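Local coordinates for protein type II restriction enzyme MunI (PDB 1D02) that recognises the double-stranded DNA sequence 5'-CAATTG-3' as a homodimer and cleaves each strand after the first C, at residues 30-35 against 42-47; 38-43 against 196-201; 173-178 against 190-195. The protein carries 1 engineered substitution. One frame throughout, in Å; residues are numbered along the deposited sequence.

Overall arrangement
The three contacts tie two neighbouring helices to the outermost strands of MunI's five-stranded mixed sheet. Contact 1 sets helix 27-34 against strand 40-44. Contact 2 starts on that same strand, shares L42 and Y43 with contact 1, and reaches the 3-10 turn that follows on from helix 186-197. Contact 3, which closes within the long span bridged by contact 2, joins that helix to the other outer strand, 177-180. The centre of contact 2 lies about 10 Å from that of contact 1 and about 12 Å from that of contact 3; the centres of contacts 1 and 3 are about 16 Å apart. V190 packs on V30 and V34, so the helices also meet directly, making one continuous layer on this PD-(D/E)XK nuclease sheet.

Contact 1 of 3, residues 30-35 against 42-47; sequences VFNAVF and LYEKPK
In this PD-(D/E)XK nuclease fold, L42 packs strand 40-44, an outermost strand of the central sheet, against F31, N32 and F35 of segment 30-35, on helix 27-34 and at its C-terminal side. Helix and strand follow each other closely in sequence and run nearly antiparallel: the short axes of 30-34 and 42-44 come within 9.0 Å at 151°. L42 does most of the work. Its CG stands anti to the backbone N (chi1 179°), which directs both methyls to the helix side. CD2 rests on F31 CB at 3.9 Å and CD1 lies 4.1 Å from the same F31 CB, so the leucine fork meets the base of the phenylalanine, while the F31 ring runs on toward L189 and V190 of helix 186-197. Beside this, the N32 side chain crosses L42 at about a right angle, with its amide end meeting L42 CB; which end of that amide is oxygen is uncertain in the model. Beyond it comes E44, whose extended chain carries the carboxylate up to the amide, the two planes being 41° apart. The strand alternates: Y43 points away from the helix and bonds through its OH to E87, L42 points toward it, and E44 reaches it only with the end of its chain. On the sheet side L42 also packs on F84 and I86 of the next strand, which places it in the layer between helix and sheet. The contact lies about 5 Å, at nearest atoms, from the bound DNA. F35 meets the start of the segment 42-47. Its ring is turned edge-on there: F35 CD1 sits 3.8 Å from L42 N, which lies near the ring plane, and the same CD1 is 4.2 Å from L42 CB.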
loop_
_atom_site.group_PDB
_atom_site.type_symbol
_atom_site.label_atom_id
_atom_site.label_comp_id
_atom_site.label_asym_id
_atom_site.label_seq_id
_atom_site.Cartn_x
_atom_site.Cartn_y
_atom_site.Cartn_z
ATOM N N VAL D 30 8.937 -24.748 -6.614
ATOM C CA VAL D 30 7.782 -25.055 -7.455
ATOM C C VAL D 30 7.952 -24.384 -8.833
ATOM O O VAL D 30 7.844 -25.043 -9.882
ATOM C CB VAL D 30 6.469 -24.561 -6.776
ATOM C CG1 VAL D 30 5.321 -24.408 -7.786
ATOM C CG2 VAL D 30 6.066 -25.545 -5.659
ATOM N N PHE D 31 8.237 -23.083 -8.858
ATOM C CA PHE D 31 8.381 -22.453 -10.163
ATOM C C PHE D 31 9.660 -22.880 -10.877
ATOM O O PHE D 31 9.660 -22.987 -12.107
ATOM C CB PHE D 31 8.299 -20.920 -10.057
ATOM C CG PHE D 31 6.887 -20.401 -10.119
ATOM C CD1 PHE D 31 6.267 -19.853 -8.996
ATOM C CD2 PHE D 31 6.155 -20.502 -11.309
ATOM C CE1 PHE D 31 4.955 -19.418 -9.063
ATOM C CE2 PHE D 31 4.831 -20.067 -11.373
ATOM C CZ PHE D 31 4.235 -19.523 -10.247
ATOM N N ASN D 32 10.745 -23.111 -10.137
ATOM C CA ASN D 32 11.978 -23.565 -10.784
ATOM C C ASN D 32 11.712 -24.904 -11.462
ATOM O O ASN D 32 12.180 -25.151 -12.577
ATOM C CB ASN D 32 13.111 -23.721 -9.761
ATOM C CG ASN D 32 13.721 -22.398 -9.370
ATOM O OD1 ASN D 32 14.253 -22.236 -8.258
ATOM N ND2 ASN D 32 13.695 -21.448 -10.290
ATOM N N ALA D 33 10.954 -25.775 -10.811
ATOM C CA ALA D 33 10.681 -27.067 -11.436
ATOM C C ALA D 33 9.813 -26.919 -12.679
ATOM O O ALA D 33 10.120 -27.472 -13.742
ATOM C CB ALA D 33 9.990 -28.019 -10.439
ATOM N N VAL D 34 8.727 -26.171 -12.543
ATOM C CA VAL D 34 7.786 -26.016 -13.643
ATOM C C VAL D 34 8.346 -25.223 -14.830
ATOM O O VAL D 34 7.816 -25.283 -15.966
ATOM C CB VAL D 34 6.431 -25.445 -13.106
ATOM C CG1 VAL D 34 6.360 -23.902 -13.190
ATOM C CG2 VAL D 34 5.305 -26.085 -13.877
ATOM N N PHE D 35 9.426 -24.497 -14.592
ATOM C CA PHE D 35 10.051 -23.749 -15.679
ATOM C C PHE D 35 11.198 -24.501 -16.349
ATOM O O PHE D 35 11.792 -23.995 -17.315
ATOM C CB PHE D 35 10.571 -22.389 -15.181
ATOM C CG PHE D 35 9.483 -21.388 -14.850
ATOM C CD1 PHE D 35 9.802 -20.221 -14.130
ATOM C CD2 PHE D 35 8.169 -21.568 -15.283
ATOM C CE1 PHE D 35 8.831 -19.264 -13.859
ATOM C CE2 PHE D 35 7.192 -20.614 -15.016
ATOM C CZ PHE D 35 7.530 -19.452 -14.296
ATOM N N LEU D 42 12.784 -18.048 -13.148
ATOM C CA LEU D 42 12.343 -17.428 -11.906
ATOM C C LEU D 42 13.577 -16.805 -11.263
ATOM O O LEU D 42 14.634 -17.443 -11.196
ATOM C CB LEU D 42 11.787 -18.472 -10.930
ATOM C CG LEU D 42 11.328 -17.905 -9.579
ATOM C CD1 LEU D 42 9.965 -17.239 -9.673
ATOM C CD2 LEU D 42 11.328 -19.039 -8.571
ATOM N N TYR D 43 13.447 -15.572 -10.783
ATOM C CA TYR D 43 14.560 -14.908 -10.099
ATOM C C TYR D 43 14.135 -14.769 -8.640
ATOM O O TYR D 43 12.993 -14.423 -8.367
ATOM C CB TYR D 43 14.792 -13.494 -10.645
ATOM C CG TYR D 43 15.171 -13.425 -12.110
ATOM C CD1 TYR D 43 14.492 -12.571 -12.990
ATOM C CD2 TYR D 43 16.221 -14.189 -12.613
ATOM C CE1 TYR D 43 14.865 -12.478 -14.341
ATOM C CE2 TYR D 43 16.597 -14.103 -13.959
ATOM C CZ TYR D 43 15.917 -13.244 -14.809
ATOM O OH TYR D 43 16.313 -13.144 -16.129
ATOM N N GLU D 44 15.049 -15.070 -7.726
ATOM C CA GLU D 44 14.822 -14.905 -6.290
ATOM C C GLU D 44 15.488 -13.535 -6.030
ATOM O O GLU D 44 16.589 -13.266 -6.482
ATOM C CB GLU D 44 15.495 -16.083 -5.547
ATOM C CG GLU D 44 14.863 -17.430 -5.971
ATOM C CD GLU D 44 15.695 -18.697 -5.697
ATOM O OE1 GLU D 44 16.472 -18.726 -4.714
ATOM O OE2 GLU D 44 15.535 -19.686 -6.467
ATOM N N LYS D 45 14.805 -12.613 -5.373
ATOM C CA LYS D 45 15.407 -11.285 -5.153
ATOM C C LYS D 45 16.071 -10.580 -6.393
ATOM O O LYS D 45 17.252 -10.204 -6.379
ATOM C CB LYS D 45 16.410 -11.352 -3.977
ATOM C CG LYS D 45 16.835 -10.005 -3.399
ATOM C CD LYS D 45 17.752 -10.191 -2.190
ATOM C CE LYS D 45 18.182 -8.860 -1.586
ATOM N NZ LYS D 45 19.172 -9.061 -0.491
ATOM N N PRO D 46 15.306 -10.400 -7.481
ATOM C CA PRO D 46 15.749 -9.739 -8.726
ATOM C C PRO D 46 16.281 -8.344 -8.385
ATOM O O PRO D 46 15.812 -7.724 -7.431
ATOM C CB PRO D 46 14.462 -9.661 -9.546
ATOM C CG PRO D 46 13.376 -9.665 -8.470
ATOM C CD PRO D 46 13.872 -10.713 -7.540
ATOM N N LYS D 47 17.236 -7.843 -9.171
ATOM C CA LYS D 47 17.850 -6.543 -8.920
ATOM C C LYS D 47 17.430 -5.423 -9.866
ATOM O O LYS D 47 18.013 -4.341 -9.837
ATOM C CB LYS D 47 19.375 -6.704 -8.959
ATOM C CG LYS D 47 19.855 -7.745 -7.951
ATOM C CD LYS D 47 21.359 -7.682 -7.716
ATOM C CE LYS D 47 22.174 -8.196 -8.877
ATOM N NZ LYS D 47 23.628 -8.280 -8.466
#

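Contact 2 of 3, residues 38-43 against 196-201; sequences TKYVLY and KLKKYL
Y40 and K198 meet where the phenol end of the tyrosine runs into the aliphatic part of the lysine chain. The two side chains cross at about a right angle, and K198 CG comes to 3.3 Å from Y40 OH, with CD of the lysine almost as near. A water continues the link: Y40 OH gives its proton to the water at 2.7 Å, and the water, lying at the ring's edge in its plane, donates to K198 O at 2.8 Å. K198 O is gripped twice, for it also accepts L201 N at 2.9 Å within the 3-10 turn of 198-201. L201 adds an apolar touch, its CD1 lying 4.5 Å from Y40 CE2. In K198, CG stands anti to the backbone N (chi1 -166°), bringing CG and CD to the phenol; the bend at chi3 (83°) then turns the end of the chain, and NZ bonds the carbonyl of G8.

The next shell fixes the tyrosine. K39 CG covers one face of its ring toward the rim, and the F35 ring meets it obliquely. Y40 N donates to T38 OG1 at 3.0 Å with an N-H...O angle of 153°, an ST turn at the head of the strand; T38 OG1 in turn bonds the F35 carbonyl. Farther out, L201 packs on F193 of helix 186-197, and L201 O bonds T91. In the PD-(D/E)XK sheet of MunI, this is a buried, water-bridged junction joining the start of outer strand 40-44 to the 3-10 turn that ends the chain.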
loop_
_atom_site.group_PDB
_atom_site.type_symbol
_atom_site.label_atom_id
_atom_site.label_comp_id
_atom_site.label_asym_id
_atom_site.label_seq_id
_atom_site.Cartn_x
_atom_site.Cartn_y
_atom_site.Cartn_z
ATOM N N THR D 38 11.997 -24.521 -20.196
ATOM C CA THR D 38 11.134 -23.559 -20.878
ATOM C C THR D 38 11.853 -22.222 -21.041
ATOM O O THR D 38 13.006 -22.044 -20.619
ATOM C CB THR D 38 9.827 -23.278 -20.089
ATOM O OG1 THR D 38 10.130 -22.425 -18.973
ATOM C CG2 THR D 38 9.198 -24.595 -19.554
ATOM N N LYS D 39 11.146 -21.275 -21.641
ATOM C CA LYS D 39 11.694 -19.951 -21.859
ATOM C C LYS D 39 11.532 -19.080 -20.617
ATOM O O LYS D 39 12.036 -17.955 -20.588
ATOM C CB LYS D 39 10.991 -19.273 -23.051
ATOM C CG LYS D 39 9.512 -19.030 -22.838
ATOM C CD LYS D 39 8.816 -18.719 -24.175
ATOM C CE LYS D 39 7.321 -18.519 -23.981
ATOM N NZ LYS D 39 6.583 -18.317 -25.276
ATOM N N TYR D 40 10.834 -19.591 -19.599
ATOM C CA TYR D 40 10.644 -18.805 -18.386
ATOM C C TYR D 40 11.716 -19.092 -17.355
ATOM O O TYR D 40 12.205 -20.217 -17.251
ATOM C CB TYR D 40 9.273 -19.071 -17.746
ATOM C CG TYR D 40 8.111 -18.857 -18.684
ATOM C CD1 TYR D 40 7.598 -19.915 -19.420
ATOM C CD2 TYR D 40 7.566 -17.584 -18.881
ATOM C CE1 TYR D 40 6.566 -19.723 -20.344
ATOM C CE2 TYR D 40 6.527 -17.369 -19.820
ATOM C CZ TYR D 40 6.041 -18.452 -20.549
ATOM O OH TYR D 40 5.080 -18.260 -21.526
ATOM N N VAL D 41 12.089 -18.066 -16.602
ATOM C CA VAL D 41 13.058 -18.237 -15.539
ATOM C C VAL D 41 12.529 -17.493 -14.322
ATOM O O VAL D 41 11.876 -16.463 -14.447
ATOM C CB VAL D 41 14.437 -17.671 -15.909
ATOM C CG1 VAL D 41 14.966 -18.360 -17.155
ATOM C CG2 VAL D 41 14.340 -16.182 -16.126
ATOM N N LEU D 42 12.784 -18.048 -13.148
ATOM C CA LEU D 42 12.343 -17.428 -11.906
ATOM C C LEU D 42 13.577 -16.805 -11.263
ATOM O O LEU D 42 14.634 -17.443 -11.196
ATOM C CB LEU D 42 11.787 -18.472 -10.930
ATOM C CG LEU D 42 11.328 -17.905 -9.579
ATOM C CD1 LEU D 42 9.965 -17.239 -9.673
ATOM C CD2 LEU D 42 11.328 -19.039 -8.571
ATOM N N TYR D 43 13.447 -15.572 -10.783
ATOM C CA TYR D 43 14.560 -14.908 -10.099
ATOM C C TYR D 43 14.135 -14.769 -8.640
ATOM O O TYR D 43 12.993 -14.423 -8.367
ATOM C CB TYR D 43 14.792 -13.494 -10.645
ATOM C CG TYR D 43 15.171 -13.425 -12.110
ATOM C CD1 TYR D 43 14.492 -12.571 -12.990
ATOM C CD2 TYR D 43 16.221 -14.189 -12.613
ATOM C CE1 TYR D 43 14.865 -12.478 -14.341
ATOM C CE2 TYR D 43 16.597 -14.103 -13.959
ATOM C CZ TYR D 43 15.917 -13.244 -14.809
ATOM O OH TYR D 43 16.313 -13.144 -16.129
ATOM N N LYS D 196 -3.887 -16.991 -15.735
ATOM C CA LYS D 196 -4.210 -15.576 -15.611
ATOM C C LYS D 196 -3.149 -14.519 -15.852
ATOM O O LYS D 196 -3.488 -13.369 -16.143
ATOM C CB LYS D 196 -4.806 -15.353 -14.226
ATOM C CG LYS D 196 -6.018 -16.234 -13.976
ATOM C CD LYS D 196 -6.448 -16.230 -12.532
ATOM C CE LYS D 196 -7.788 -16.931 -12.401
ATOM N NZ LYS D 196 -8.092 -17.267 -10.985
ATOM N N LEU D 197 -1.876 -14.889 -15.748
ATOM C CA LEU D 197 -0.805 -13.915 -15.878
ATOM C C LEU D 197 0.235 -14.153 -16.974
ATOM O O LEU D 197 0.794 -13.204 -17.518
ATOM C CB LEU D 197 -0.081 -13.814 -14.527
ATOM C CG LEU D 197 -0.972 -13.529 -13.307
ATOM C CD1 LEU D 197 -0.133 -13.694 -12.008
ATOM C CD2 LEU D 197 -1.536 -12.124 -13.398
ATOM N N LYS D 198 0.495 -15.416 -17.287
ATOM C CA LYS D 198 1.509 -15.774 -18.271
ATOM C C LYS D 198 1.357 -15.068 -19.622
ATOM O O LYS D 198 2.350 -14.641 -20.214
ATOM C CB LYS D 198 1.523 -17.295 -18.478
ATOM C CG LYS D 198 2.760 -17.825 -19.234
ATOM C CD LYS D 198 2.740 -19.350 -19.387
ATOM C CE LYS D 198 1.888 -19.773 -20.582
ATOM N NZ LYS D 198 1.689 -21.248 -20.658
ATOM N N LYS D 199 0.118 -14.945 -20.076
ATOM C CA LYS D 199 -0.161 -14.310 -21.357
ATOM C C LYS D 199 0.313 -12.860 -21.405
ATOM O O LYS D 199 0.533 -12.321 -22.484
ATOM C CB LYS D 199 -1.656 -14.363 -21.666
ATOM C CG LYS D 199 -2.535 -13.566 -20.707
ATOM C CD LYS D 199 -4.019 -13.827 -21.021
ATOM C CE LYS D 199 -4.942 -13.056 -20.073
ATOM N NZ LYS D 199 -6.402 -13.319 -20.356
ATOM N N TYR D 200 0.469 -12.227 -20.242
ATOM C CA TYR D 200 0.926 -10.844 -20.229
ATOM C C TYR D 200 2.422 -10.732 -20.438
ATOM O O TYR D 200 2.945 -9.626 -20.595
ATOM C CB TYR D 200 0.472 -10.135 -18.945
ATOM C CG TYR D 200 -1.014 -9.892 -18.973
ATOM C CD1 TYR D 200 -1.872 -10.619 -18.150
ATOM C CD2 TYR D 200 -1.576 -8.987 -19.886
ATOM C CE1 TYR D 200 -3.249 -10.466 -18.232
ATOM C CE2 TYR D 200 -2.963 -8.822 -19.970
ATOM C CZ TYR D 200 -3.788 -9.562 -19.144
ATOM O OH TYR D 200 -5.143 -9.418 -19.212
ATOM N N LEU D 201 3.110 -11.874 -20.470
ATOM C CA LEU D 201 4.538 -11.863 -20.728
ATOM C C LEU D 201 4.803 -12.180 -22.228
ATOM O O LEU D 201 5.955 -12.231 -22.682
ATOM C CB LEU D 201 5.261 -12.853 -19.816
ATOM C CG LEU D 201 5.140 -12.526 -18.310
ATOM C CD1 LEU D 201 5.886 -13.569 -17.499
ATOM C CD2 LEU D 201 5.711 -11.141 -18.015
HETATM O O HOH W 1 4.345 -15.666 -21.874
#

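Contact 3 of 3, residues 173-178 against 190-195; sequences YQDNYF and VQHFNE
This is a partly buried aromatic contact between H192 and F178, joining helix 186-197 to strand 177-180, the outermost strand at one side of the PD-(D/E)XK sheet and the one that precedes the helix in the chain. F178 CB stands over the imidazole face, 4.1 Å from the centroid of the H192 ring and only 9° off its normal, a CH-pi contact. The phenyl ring leaves obliquely, with the F178 and H192 ring centroids 5.2 Å apart and their planes at 49°. The side chains slide past each other in opposite directions, and F178 CD1 comes to 3.6 Å from H192 CG and 3.7 Å from H192 CB. Both residues hold CG anti to their own backbone N and beside the carbonyl carbon, which brings the two side chains past each other. The H192 ring also meets that of W149 nearly in parallel, and F178 packs on this tryptophan of the neighbouring strand 148-153.

The imidazole lies near the backbone where the 3-10 turn passes into strand 177-180, with the Y177 carbonyl set obliquely to the ring. The D175 carbonyl is too close to the ring in the model, and its placement is doubtful. The ring is probably turned over as well, so which of its atoms meets the Y177 oxygen is uncertain. The turn itself is well tied down. N176 bonds L146 N and F148 O through its amide, and Q174 NE2 reaches the carbonyls of T167 and D171. Y177 points away from the helix, and Y177 OH, which also bonds T167 OG1, donates to Q174 OE1 at 2.7 Å from a position tilted 23° out of the carbonyl plane.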
loop_
_atom_site.group_PDB
_atom_site.type_symbol
_atom_site.label_atom_id
_atom_site.label_comp_id
_atom_site.label_asym_id
_atom_site.label_seq_id
_atom_site.Cartn_x
_atom_site.Cartn_y
_atom_site.Cartn_z
ATOM N N TYR D 173 -9.001 -6.122 -10.197
ATOM C CA TYR D 173 -7.686 -6.696 -10.515
ATOM C C TYR D 173 -7.506 -7.935 -9.627
ATOM O O TYR D 173 -6.450 -8.121 -9.016
ATOM C CB TYR D 173 -6.545 -5.704 -10.224
ATOM C CG TYR D 173 -6.635 -4.435 -11.022
ATOM C CD1 TYR D 173 -7.182 -3.281 -10.474
ATOM C CD2 TYR D 173 -6.181 -4.391 -12.330
ATOM C CE1 TYR D 173 -7.269 -2.112 -11.209
ATOM C CE2 TYR D 173 -6.269 -3.211 -13.087
ATOM C CZ TYR D 173 -6.810 -2.082 -12.513
ATOM O OH TYR D 173 -6.860 -0.900 -13.228
ATOM N N GLN D 174 -8.539 -8.775 -9.559
ATOM C CA GLN D 174 -8.481 -9.971 -8.726
ATOM C C GLN D 174 -7.360 -10.933 -9.056
ATOM O O GLN D 174 -6.879 -11.632 -8.168
ATOM C CB GLN D 174 -9.807 -10.737 -8.789
ATOM C CG GLN D 174 -10.951 -10.016 -8.127
ATOM C CD GLN D 174 -10.715 -9.800 -6.643
ATOM O OE1 GLN D 174 -10.537 -10.760 -5.890
ATOM N NE2 GLN D 174 -10.730 -8.545 -6.213
ATOM N N ASP D 175 -6.903 -10.960 -10.307
ATOM C CA ASP D 175 -5.863 -11.903 -10.671
ATOM C C ASP D 175 -4.458 -11.480 -10.256
ATOM O O ASP D 175 -3.508 -12.247 -10.436
ATOM C CB ASP D 175 -5.880 -12.177 -12.183
ATOM C CG ASP D 175 -7.187 -12.812 -12.654
ATOM O OD1 ASP D 175 -7.941 -13.366 -11.823
ATOM O OD2 ASP D 175 -7.454 -12.769 -13.877
ATOM N N ASN D 176 -4.324 -10.263 -9.718
ATOM C CA ASN D 176 -3.024 -9.773 -9.288
ATOM C C ASN D 176 -2.590 -10.220 -7.884
ATOM O O ASN D 176 -1.560 -9.789 -7.381
ATOM C CB ASN D 176 -2.954 -8.257 -9.469
ATOM C CG ASN D 176 -2.750 -7.889 -10.934
ATOM O OD1 ASN D 176 -3.641 -7.338 -11.579
ATOM N ND2 ASN D 176 -1.591 -8.249 -11.472
ATOM N N TYR D 177 -3.391 -11.079 -7.251
ATOM C CA TYR D 177 -2.946 -11.683 -5.994
ATOM C C TYR D 177 -3.380 -13.139 -6.027
ATOM O O TYR D 177 -4.249 -13.513 -6.827
ATOM C CB TYR D 177 -3.542 -10.996 -4.757
ATOM C CG TYR D 177 -5.006 -11.279 -4.534
ATOM C CD1 TYR D 177 -5.417 -12.369 -3.766
ATOM C CD2 TYR D 177 -5.969 -10.463 -5.100
ATOM C CE1 TYR D 177 -6.765 -12.634 -3.568
ATOM C CE2 TYR D 177 -7.317 -10.702 -4.910
ATOM C CZ TYR D 177 -7.711 -11.788 -4.142
ATOM O OH TYR D 177 -9.052 -11.998 -3.961
ATOM N N PHE D 178 -2.751 -13.973 -5.204
ATOM C CA PHE D 178 -3.160 -15.379 -5.112
ATOM C C PHE D 178 -2.998 -15.812 -3.667
ATOM O O PHE D 178 -1.985 -15.490 -3.032
ATOM C CB PHE D 178 -2.306 -16.283 -6.011
ATOM C CG PHE D 178 -2.597 -17.749 -5.835
ATOM C CD1 PHE D 178 -3.759 -18.325 -6.370
ATOM C CD2 PHE D 178 -1.709 -18.562 -5.135
ATOM C CE1 PHE D 178 -4.022 -19.698 -6.208
ATOM C CE2 PHE D 178 -1.966 -19.930 -4.967
ATOM C CZ PHE D 178 -3.115 -20.494 -5.503
ATOM N N VAL D 190 0.881 -22.512 -9.589
ATOM C CA VAL D 190 1.313 -22.367 -10.979
ATOM C C VAL D 190 0.111 -22.191 -11.915
ATOM O O VAL D 190 0.173 -21.397 -12.871
ATOM C CB VAL D 190 2.205 -23.579 -11.445
ATOM C CG1 VAL D 190 2.654 -23.367 -12.894
ATOM C CG2 VAL D 190 3.464 -23.692 -10.558
ATOM N N GLN D 191 -0.995 -22.881 -11.640
ATOM C CA GLN D 191 -2.174 -22.747 -12.497
ATOM C C GLN D 191 -2.661 -21.301 -12.499
ATOM O O GLN D 191 -3.114 -20.803 -13.529
ATOM C CB GLN D 191 -3.304 -23.682 -12.054
ATOM C CG GLN D 191 -2.985 -25.155 -12.316
ATOM C CD GLN D 191 -4.068 -26.093 -11.814
ATOM O OE1 GLN D 191 -4.612 -25.855 -10.716
ATOM N NE2 GLN D 191 -4.356 -27.097 -12.512
ATOM N N HIS D 192 -2.555 -20.605 -11.366
ATOM C CA HIS D 192 -2.997 -19.208 -11.344
ATOM C C HIS D 192 -2.150 -18.403 -12.328
ATOM O O HIS D 192 -2.680 -17.657 -13.153
ATOM C CB HIS D 192 -2.869 -18.610 -9.940
ATOM C CG HIS D 192 -3.439 -17.229 -9.825
ATOM N ND1 HIS D 192 -2.749 -16.100 -10.213
ATOM C CD2 HIS D 192 -4.665 -16.805 -9.430
ATOM C CE1 HIS D 192 -3.529 -15.041 -10.069
ATOM N NE2 HIS D 192 -4.697 -15.444 -9.600
ATOM N N PHE D 193 -0.832 -18.534 -12.224
ATOM C CA PHE D 193 0.072 -17.831 -13.132
ATOM C C PHE D 193 -0.213 -18.248 -14.589
ATOM O O PHE D 193 -0.395 -17.414 -15.468
ATOM C CB PHE D 193 1.526 -18.201 -12.810
ATOM C CG PHE D 193 2.508 -17.769 -13.866
ATOM C CD1 PHE D 193 2.883 -16.436 -13.989
ATOM C CD2 PHE D 193 3.051 -18.711 -14.750
ATOM C CE1 PHE D 193 3.793 -16.036 -14.981
ATOM C CE2 PHE D 193 3.955 -18.330 -15.741
ATOM C CZ PHE D 193 4.330 -16.985 -15.857
ATOM N N ASN D 194 -0.273 -19.552 -14.821
ATOM C CA ASN D 194 -0.480 -20.084 -16.167
ATOM C C ASN D 194 -1.740 -19.579 -16.866
ATOM O O ASN D 194 -1.704 -19.170 -18.037
ATOM C CB ASN D 194 -0.523 -21.613 -16.093
ATOM C CG ASN D 194 -0.460 -22.263 -17.439
ATOM O OD1 ASN D 194 -1.323 -23.086 -17.785
ATOM N ND2 ASN D 194 0.552 -21.913 -18.222
ATOM N N GLU D 195 -2.844 -19.595 -16.140
ATOM C CA GLU D 195 -4.142 -19.210 -16.679
ATOM C C GLU D 195 -4.443 -17.723 -16.694
ATOM O O GLU D 195 -5.137 -17.235 -17.583
ATOM C CB GLU D 195 -5.246 -19.926 -15.891
ATOM C CG GLU D 195 -5.297 -21.444 -16.110
ATOM C CD GLU D 195 -6.071 -22.198 -15.015
ATOM O OE1 GLU D 195 -6.877 -21.581 -14.279
ATOM O OE2 GLU D 195 -5.865 -23.431 -14.895
#